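Local coordinates for MEM-A1 (Soil metagenome, PDB 6E0S), which probably hydrolyses the beta-lactam ring of antibiotics with the help of zinc, as a metallo-beta-lactamase of subclass B3, at residues D23-Q28 with R43-V48; L112-G117 with G172-T177; P238-L243 with R265-R270. All coordinates share one frame; numbering follows the deposited sequence.

Contact 1: residues D23-Q28 with R43-V48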
loop_
_atom_site.group_PDB
_atom_site.type_symbol
_atom_site.label_atom_id
_atom_site.label_comp_id
_atom_site.label_asym_id
_atom_site.label_seq_id
_atom_site.Cartn_x
_atom_site.Cartn_y
_atom_site.Cartn_z
ATOM N N ASP A 23 -8.105 -14.809 8.063
ATOM C CA ASP A 23 -8.268 -13.758 9.064
ATOM C C ASP A 23 -8.186 -12.374 8.431
ATOM O O ASP A 23 -9.013 -11.503 8.718
ATOM C CB ASP A 23 -7.212 -13.887 10.165
ATOM C CG ASP A 23 -7.796 -14.369 11.480
ATOM O OD1 ASP A 23 -9.036 -14.544 11.552
ATOM O OD2 ASP A 23 -7.018 -14.570 12.441
ATOM N N TRP A 24 -7.180 -12.179 7.570
ATOM C CA TRP A 24 -6.976 -10.872 6.948
ATOM C C TRP A 24 -8.220 -10.406 6.205
ATOM O O TRP A 24 -8.595 -9.237 6.289
ATOM C CB TRP A 24 -5.779 -10.915 6.006
ATOM C CG TRP A 24 -4.481 -10.984 6.743
ATOM C CD1 TRP A 24 -4.282 -10.762 8.084
ATOM C CD2 TRP A 24 -3.196 -11.306 6.195
ATOM N NE1 TRP A 24 -2.950 -10.928 8.399
ATOM C CE2 TRP A 24 -2.263 -11.263 7.260
ATOM C CE3 TRP A 24 -2.743 -11.631 4.912
ATOM C CZ2 TRP A 24 -0.903 -11.524 7.076
ATOM C CZ3 TRP A 24 -1.391 -11.890 4.728
ATOM C CH2 TRP A 24 -0.487 -11.836 5.807
ATOM N N ASN A 25 -8.901 -11.318 5.515
ATOM C CA ASN A 25 -10.055 -10.965 4.697
ATOM C C ASN A 25 -11.361 -10.932 5.482
ATOM O O ASN A 25 -12.433 -10.895 4.872
ATOM C CB ASN A 25 -10.166 -11.936 3.513
ATOM C CG ASN A 25 -9.237 -11.549 2.379
ATOM O OD1 ASN A 25 -9.441 -10.520 1.760
ATOM N ND2 ASN A 25 -8.203 -12.364 2.122
ATOM N N ASP A 26 -11.294 -10.955 6.815
ATOM C CA ASP A 26 -12.493 -10.857 7.630
ATOM C C ASP A 26 -13.241 -9.552 7.346
ATOM O O ASP A 26 -12.664 -8.580 6.832
ATOM C CB ASP A 26 -12.134 -10.956 9.113
ATOM C CG ASP A 26 -12.118 -12.387 9.602
ATOM O OD1 ASP A 26 -12.767 -13.232 8.944
ATOM O OD2 ASP A 26 -11.448 -12.674 10.623
ATOM N N PRO A 27 -14.539 -9.515 7.679
ATOM C CA PRO A 27 -15.355 -8.331 7.376
ATOM C C PRO A 27 -14.850 -7.068 8.065
ATOM O O PRO A 27 -14.313 -7.101 9.177
ATOM C CB PRO A 27 -16.744 -8.720 7.900
ATOM C CG PRO A 27 -16.765 -10.208 7.828
ATOM C CD PRO A 27 -15.364 -10.637 8.169
ATOM N N GLN A 28 -15.043 -5.947 7.377
ATOM C CA GLN A 28 -14.703 -4.627 7.897
ATOM C C GLN A 28 -15.598 -3.617 7.199
ATOM O O GLN A 28 -15.527 -3.458 5.978
ATOM C CB GLN A 28 -13.222 -4.304 7.657
ATOM C CG GLN A 28 -12.833 -2.874 8.003
ATOM C CD GLN A 28 -13.002 -2.586 9.485
ATOM O OE1 GLN A 28 -12.562 -3.375 10.345
ATOM N NE2 GLN A 28 -13.677 -1.475 9.801
ATOM N N ARG A 43 -10.354 -6.456 6.891
ATOM C CA ARG A 43 -9.841 -6.244 8.244
ATOM C C ARG A 43 -8.306 -6.265 8.294
ATOM O O ARG A 43 -7.691 -5.471 9.024
ATOM C CB ARG A 43 -10.447 -7.280 9.183
ATOM C CG ARG A 43 -10.030 -7.118 10.607
ATOM C CD ARG A 43 -10.416 -5.771 11.159
ATOM N NE ARG A 43 -9.999 -5.692 12.559
ATOM C CZ ARG A 43 -10.317 -4.695 13.379
ATOM N NH1 ARG A 43 -11.059 -3.701 12.928
ATOM N NH2 ARG A 43 -9.902 -4.709 14.656
ATOM N N GLY A 44 -7.663 -7.128 7.502
ATOM C CA GLY A 44 -6.212 -7.246 7.624
ATOM C C GLY A 44 -5.409 -6.755 6.437
ATOM O O GLY A 44 -4.167 -6.875 6.411
ATOM N N LEU A 45 -6.092 -6.201 5.442
ATOM C CA LEU A 45 -5.431 -5.753 4.213
ATOM C C LEU A 45 -6.077 -4.458 3.775
ATOM O O LEU A 45 -7.285 -4.422 3.530
ATOM C CB LEU A 45 -5.539 -6.795 3.094
ATOM C CG LEU A 45 -4.980 -8.181 3.433
ATOM C CD1 LEU A 45 -5.438 -9.231 2.389
ATOM C CD2 LEU A 45 -3.469 -8.141 3.528
ATOM N N SER A 46 -5.279 -3.409 3.634
ATOM C CA SER A 46 -5.842 -2.102 3.332
ATOM C C SER A 46 -6.219 -1.967 1.863
ATOM O O SER A 46 -5.617 -2.580 0.981
ATOM C CB SER A 46 -4.855 -0.980 3.684
ATOM O OG SER A 46 -4.657 -0.955 5.075
ATOM N N ALA A 47 -7.199 -1.106 1.616
ATOM C CA ALA A 47 -7.423 -0.492 0.319
ATOM C C ALA A 47 -8.066 0.850 0.596
ATOM O O ALA A 47 -8.844 0.986 1.537
ATOM C CB ALA A 47 -8.328 -1.344 -0.589
ATOM N N VAL A 48 -7.762 1.841 -0.227
ATOM C CA VAL A 48 -8.198 3.196 0.052
ATOM C C VAL A 48 -8.755 3.803 -1.222
ATOM O O VAL A 48 -8.095 3.773 -2.270
ATOM C CB VAL A 48 -7.042 4.046 0.618
ATOM C CG1 VAL A 48 -7.386 5.551 0.535
ATOM C CG2 VAL A 48 -6.730 3.609 2.054
#

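Contact 2: residues L112-G117 with G172-T177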
loop_
_atom_site.group_PDB
_atom_site.type_symbol
_atom_site.label_atom_id
_atom_site.label_comp_id
_atom_site.label_asym_id
_atom_site.label_seq_id
_atom_site.Cartn_x
_atom_site.Cartn_y
_atom_site.Cartn_z
ATOM N N LEU A 112 -1.364 1.404 -11.914
ATOM C CA LEU A 112 -0.099 2.109 -11.801
ATOM C C LEU A 112 0.787 1.454 -10.750
ATOM O O LEU A 112 0.325 1.106 -9.652
ATOM C CB LEU A 112 -0.357 3.585 -11.446
ATOM C CG LEU A 112 -1.230 4.401 -12.389
ATOM C CD1 LEU A 112 -1.261 5.849 -11.925
ATOM C CD2 LEU A 112 -0.713 4.334 -13.809
ATOM N N ALA A 113 2.083 1.401 -11.048
ATOM C CA ALA A 113 3.074 0.805 -10.164
ATOM C C ALA A 113 4.449 1.357 -10.521
ATOM O O ALA A 113 4.648 1.970 -11.577
ATOM C CB ALA A 113 3.080 -0.743 -10.282
ATOM N N SER A 114 5.414 1.097 -9.641
ATOM C CA SER A 114 6.804 1.362 -9.988
ATOM C C SER A 114 7.234 0.547 -11.207
ATOM O O SER A 114 6.580 -0.418 -11.626
ATOM C CB SER A 114 7.731 1.005 -8.824
ATOM O OG SER A 114 7.602 -0.385 -8.552
ATOM N N VAL A 115 8.399 0.906 -11.754
ATOM C CA VAL A 115 8.916 0.153 -12.893
ATOM C C VAL A 115 9.080 -1.322 -12.535
ATOM O O VAL A 115 8.654 -2.215 -13.281
ATOM C CB VAL A 115 10.238 0.771 -13.376
ATOM C CG1 VAL A 115 10.856 -0.069 -14.475
ATOM C CG2 VAL A 115 9.986 2.180 -13.864
ATOM N N GLN A 116 9.671 -1.608 -11.378
ATOM C CA GLN A 116 9.856 -3.008 -11.006
ATOM C C GLN A 116 8.527 -3.677 -10.675
ATOM O O GLN A 116 8.304 -4.842 -11.033
ATOM C CB GLN A 116 10.817 -3.119 -9.815
ATOM C CG GLN A 116 12.292 -2.851 -10.194
ATOM C CD GLN A 116 12.790 -3.812 -11.261
ATOM O OE1 GLN A 116 13.358 -3.391 -12.272
ATOM N NE2 GLN A 116 12.547 -5.106 -11.061
ATOM N N GLY A 117 7.656 -2.981 -9.954
ATOM C CA GLY A 117 6.370 -3.567 -9.603
ATOM C C GLY A 117 5.506 -3.839 -10.818
ATOM O O GLY A 117 4.818 -4.870 -10.892
ATOM N N GLY A 172 9.886 -3.535 -5.840
ATOM C CA GLY A 172 9.075 -2.502 -6.472
ATOM C C GLY A 172 8.143 -1.716 -5.560
ATOM O O GLY A 172 7.286 -0.951 -6.046
ATOM N N GLY A 173 8.299 -1.882 -4.246
ATOM C CA GLY A 173 7.350 -1.277 -3.315
ATOM C C GLY A 173 7.272 0.240 -3.445
ATOM O O GLY A 173 8.285 0.927 -3.640
ATOM N N VAL A 174 6.046 0.769 -3.309
ATOM C CA VAL A 174 5.782 2.209 -3.440
ATOM C C VAL A 174 4.844 2.646 -2.321
ATOM O O VAL A 174 3.828 1.987 -2.040
ATOM C CB VAL A 174 5.176 2.599 -4.812
ATOM C CG1 VAL A 174 4.860 4.121 -4.852
ATOM C CG2 VAL A 174 6.099 2.180 -5.961
ATOM N N SER A 175 5.208 3.735 -1.646
ATOM C CA SER A 175 4.297 4.427 -0.745
ATOM C C SER A 175 3.737 5.651 -1.473
ATOM O O SER A 175 4.414 6.248 -2.306
ATOM C CB SER A 175 5.007 4.840 0.545
ATOM O OG SER A 175 5.578 3.679 1.175
ATOM N N TRP A 176 2.505 6.031 -1.136
ATOM C CA TRP A 176 1.764 7.050 -1.871
ATOM C C TRP A 176 1.320 8.189 -0.956
ATOM O O TRP A 176 0.835 7.953 0.160
ATOM C CB TRP A 176 0.549 6.408 -2.542
ATOM C CG TRP A 176 0.890 5.317 -3.482
ATOM C CD1 TRP A 176 0.957 3.964 -3.187
ATOM C CD2 TRP A 176 1.175 5.444 -4.869
ATOM N NE1 TRP A 176 1.253 3.260 -4.335
ATOM C CE2 TRP A 176 1.379 4.139 -5.378
ATOM C CE3 TRP A 176 1.267 6.531 -5.746
ATOM C CZ2 TRP A 176 1.682 3.903 -6.724
ATOM C CZ3 TRP A 176 1.560 6.294 -7.069
ATOM C CH2 TRP A 176 1.758 4.980 -7.549
ATOM N N THR A 177 1.464 9.435 -1.411
ATOM C CA THR A 177 1.121 10.571 -0.553
ATOM C C THR A 177 0.198 11.548 -1.291
ATOM O O THR A 177 0.272 11.712 -2.514
ATOM C CB THR A 177 2.360 11.322 -0.046
ATOM O OG1 THR A 177 3.032 11.915 -1.158
ATOM C CG2 THR A 177 3.349 10.379 0.677
HETATM O O HOH W 1 4.226 -0.078 -7.197
#

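Contact 3: residues P238-L243 with R265-R270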
loop_
_atom_site.group_PDB
_atom_site.type_symbol
_atom_site.label_atom_id
_atom_site.label_comp_id
_atom_site.label_asym_id
_atom_site.label_seq_id
_atom_site.Cartn_x
_atom_site.Cartn_y
_atom_site.Cartn_z
ATOM N N PRO A 238 -3.160 -2.698 7.890
ATOM C CA PRO A 238 -3.634 -1.534 8.670
ATOM C C PRO A 238 -3.244 -1.600 10.138
ATOM O O PRO A 238 -2.915 -0.578 10.750
ATOM C CB PRO A 238 -5.161 -1.576 8.472
ATOM C CG PRO A 238 -5.480 -3.022 8.047
ATOM C CD PRO A 238 -4.260 -3.440 7.240
ATOM N N ASP A 239 -3.243 -2.804 10.710
ATOM C CA ASP A 239 -2.848 -2.994 12.090
ATOM C C ASP A 239 -1.414 -2.544 12.324
ATOM O O ASP A 239 -1.089 -2.098 13.422
ATOM C CB ASP A 239 -3.010 -4.473 12.463
ATOM C CG ASP A 239 -2.533 -5.423 11.344
ATOM O OD1 ASP A 239 -3.066 -5.378 10.189
ATOM O OD2 ASP A 239 -1.606 -6.225 11.627
ATOM N N ALA A 240 -0.548 -2.609 11.296
ATOM C CA ALA A 240 0.856 -2.296 11.532
ATOM C C ALA A 240 1.090 -0.796 11.690
ATOM O O ALA A 240 2.113 -0.397 12.260
ATOM C CB ALA A 240 1.739 -2.860 10.408
ATOM N N GLY A 241 0.169 0.035 11.236
ATOM C CA GLY A 241 0.249 1.469 11.498
ATOM C C GLY A 241 -0.834 1.938 12.464
ATOM O O GLY A 241 -1.226 3.116 12.455
ATOM N N ASP A 242 -1.325 1.009 13.297
ATOM C CA ASP A 242 -2.260 1.308 14.385
ATOM C C ASP A 242 -3.558 1.915 13.886
ATOM O O ASP A 242 -4.154 2.761 14.570
ATOM C CB ASP A 242 -1.646 2.259 15.428
ATOM C CG ASP A 242 -0.519 1.638 16.240
ATOM O OD1 ASP A 242 -0.355 0.397 16.293
ATOM O OD2 ASP A 242 0.218 2.433 16.859
ATOM N N LEU A 243 -4.002 1.539 12.683
ATOM C CA LEU A 243 -5.218 2.141 12.143
ATOM C C LEU A 243 -6.425 1.872 13.040
ATOM O O LEU A 243 -7.262 2.763 13.245
ATOM C CB LEU A 243 -5.494 1.628 10.734
ATOM C CG LEU A 243 -6.669 2.319 10.048
ATOM C CD1 LEU A 243 -6.461 3.845 9.912
ATOM C CD2 LEU A 243 -6.858 1.653 8.666
ATOM N N ARG A 265 6.695 8.131 11.659
ATOM C CA ARG A 265 7.977 7.901 12.313
ATOM C C ARG A 265 7.913 6.672 13.212
ATOM O O ARG A 265 8.856 5.870 13.247
ATOM C CB ARG A 265 8.391 9.156 13.094
ATOM C CG ARG A 265 9.668 9.012 13.899
ATOM C CD ARG A 265 10.169 10.384 14.428
ATOM N NE ARG A 265 9.611 11.522 13.680
ATOM C CZ ARG A 265 10.156 12.067 12.587
ATOM N NH1 ARG A 265 11.294 11.593 12.083
ATOM N NH2 ARG A 265 9.556 13.096 11.992
ATOM N N GLN A 266 6.793 6.471 13.915
ATOM C CA GLN A 266 6.673 5.272 14.750
ATOM C C GLN A 266 6.656 4.001 13.907
ATOM O O GLN A 266 7.246 2.976 14.291
ATOM C CB GLN A 266 5.415 5.361 15.624
ATOM C CG GLN A 266 5.567 6.396 16.739
ATOM C CD GLN A 266 4.251 6.832 17.343
ATOM O OE1 GLN A 266 3.182 6.437 16.887
ATOM N NE2 GLN A 266 4.326 7.690 18.347
ATOM N N TYR A 267 5.934 4.038 12.795
ATOM C CA TYR A 267 5.880 2.904 11.872
ATOM C C TYR A 267 7.266 2.594 11.318
ATOM O O TYR A 267 7.663 1.424 11.190
ATOM C CB TYR A 267 4.909 3.268 10.743
ATOM C CG TYR A 267 4.729 2.278 9.634
ATOM C CD1 TYR A 267 5.380 2.454 8.408
ATOM C CD2 TYR A 267 3.878 1.186 9.787
ATOM C CE1 TYR A 267 5.187 1.581 7.354
ATOM C CE2 TYR A 267 3.689 0.290 8.744
ATOM C CZ TYR A 267 4.353 0.483 7.537
ATOM O OH TYR A 267 4.153 -0.393 6.484
ATOM N N ALA A 268 8.014 3.635 10.968
ATOM C CA ALA A 268 9.353 3.425 10.438
ATOM C C ALA A 268 10.284 2.891 11.513
ATOM O O ALA A 268 11.074 1.982 11.246
ATOM C CB ALA A 268 9.902 4.714 9.824
ATOM N N GLU A 269 10.167 3.399 12.750
ATOM C CA GLU A 269 11.026 2.893 13.818
ATOM C C GLU A 269 10.739 1.423 14.085
ATOM O O GLU A 269 11.659 0.639 14.341
ATOM C CB GLU A 269 10.833 3.704 15.092
ATOM C CG GLU A 269 11.562 5.015 15.059
ATOM C CD GLU A 269 11.461 5.771 16.363
ATOM O OE1 GLU A 269 11.606 5.129 17.437
ATOM O OE2 GLU A 269 11.220 7.003 16.301
ATOM N N ARG A 270 9.463 1.027 14.024
ATOM C CA ARG A 270 9.146 -0.376 14.256
ATOM C C ARG A 270 9.762 -1.248 13.168
ATOM O O ARG A 270 10.290 -2.327 13.447
ATOM C CB ARG A 270 7.634 -0.552 14.328
ATOM C CG ARG A 270 7.053 0.041 15.601
ATOM C CD ARG A 270 5.585 -0.342 15.782
ATOM N NE ARG A 270 4.725 0.194 14.720
ATOM C CZ ARG A 270 4.010 1.318 14.794
ATOM N NH1 ARG A 270 4.062 2.076 15.888
ATOM N NH2 ARG A 270 3.250 1.679 13.761
HETATM O O HOH W 2 4.530 -1.693 12.458
HETATM O O HOH W 3 2.149 3.842 16.194
#

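Contact 1: residues D23-Q28 with R43-V48
With Trp24 CG anti to its own carbonyl carbon (chi1 -72°), the indole is laid beside Gly44 and Leu45, while Arg43, bent at its second torsion (chi2 59°), brings its guanidinium to the Gln28 amide. The contact fastens the N-terminal lead of the metallo-beta-lactamase fold, which makes a type I beta turn from Asp23 to Asp26, to the loop entering strand 48-50. Two backbone bonds do the fastening: a short one of 2.6 Å from Gly44 N to Trp24 O, and one of 3.1 Å from Arg43 N to Asp26 O. Gly44 CA lies 4.0 Å from Trp24 CD1, and its carbonyl oxygen stands over one ring face, offset toward the rim. Leu45 slants across the same side chain, CD2 coming within 3.8 Å of Trp24 CE3. The indole also meets His237 edge-to-face and lies about 5 Å from a zinc ion, so this lead borders the metal site. Asn25 turns its amide elsewhere, to Ser66 and Ser63. The planes of the Gln28 amide and the Arg43 guanidinium are 16° apart; Gln28 OE1 lies at the guanidinium edge, near its plane, and Arg43 NH1 donates to it over 3.0 Å, nearly straight but tilted from the amide plane.

Contact 2: residues L112-G117 with G172-T177
Leu112 O approaches the indole of Trp176 obliquely, 4.3 Å from Trp176 CZ2, while Val174 CG1 of the indole's own strand lies over one face, 3.5 Å above the plane and offset toward the rim. Residues two apart on strand 174-177 thus point their side chains to the same side, toward strand 112-114. The indole nitrogen is engaged by Asn89 O, which fixes how the ring is turned, and Val148 and Val154 pack on it as well. Farther along, the methyl Val174 CG2 presses on Ser114 CB at 3.5 Å, closer than ordinary van der Waals contact. Ser114 carries the polar part. Its OG is held between the backbone N and the carbonyl carbon (chi1 62°), a position from which it donates to Gly172 O, 2.6 Å away and in the carbonyl plane on a lone pair. The same OG accepts from Gly117 N at 3.0 Å, so one buried hydroxyl both caps helix 115-123 and ties down the loop after the zinc ligand His169. A water accepts from Ser114 N, and Gln116 CB lies over Gly172 CA at 3.8 Å. With a strand from each of the two sheets facing the other across a buried interface, and a serine N-cap at the strand-to-helix turn, this is the interior of the alpha-beta/beta-alpha sandwich of metallo-beta-lactamases.

Contact 3: residues P238-L243 with R265-R270
Ala240 O is the point where Arg270 and Tyr267 converge as helix 263-285, in a helical layer of the alpha-beta/beta-alpha sandwich, meets the 3-10 turn following strand 232-235. Arg270 NH2 donates to Ala240 O over 2.8 Å, a somewhat bent bond (137° at the hydrogen) with the oxygen tilted from the guanidinium plane. Tyr267 comes to it with a ring edge, CD2 being 3.4 Å from Ala240 O, and its CE2 meets the methyl of Ala240. The guanidinium is brought over the turn by a bend at the third torsion of Arg270 (chi3 -64°); one of its faces lies against Tyr267 CA and Gln266 O. At its edge two waters sit in plane: one links Arg270 NE with Ala240 O, the other joins Arg270 NH1 to Asp242 OD2 and Gln266 OE1. The salt bridge is long (4.0 Å from Arg270 NH1 to Asp242 OD2) and a matter of charge alone, because the oxygen lies well out of the guanidinium plane; Asp242 has its stronger partner in Arg245. Farther out, the Tyr267 hydroxyl bonds to Asp193 O. Pro238 O accepts from Leu243 N and, over 3.2 Å, from Gly241 N, closing the turn that presents Ala240 O.

Overall arrangement
Along the chain the three contacts follow in series, each closing before the next opens. Contacts 1 and 3 touch, although their centres are 16 Å apart: Pro238 packs on Arg43, Gly44, Leu45 and Ser46, joining the N-terminal loops to the turn after strand 232-235. Contact 2 lies on the opposite side of the chain's centre from both, 21 Å from contact 1 and 19 Å from contact 3 between centres. It bridges the two mixed sheets through strands 110-114 and 174-182. Contact 1 leads into the first sheet, whereas contact 3 places the long C-terminal helix against the second. Trp24 of contact 1 lies nearest a zinc ion (about 5 Å), before Tyr267 (about 9 Å) and Gly172 (about 10 Å).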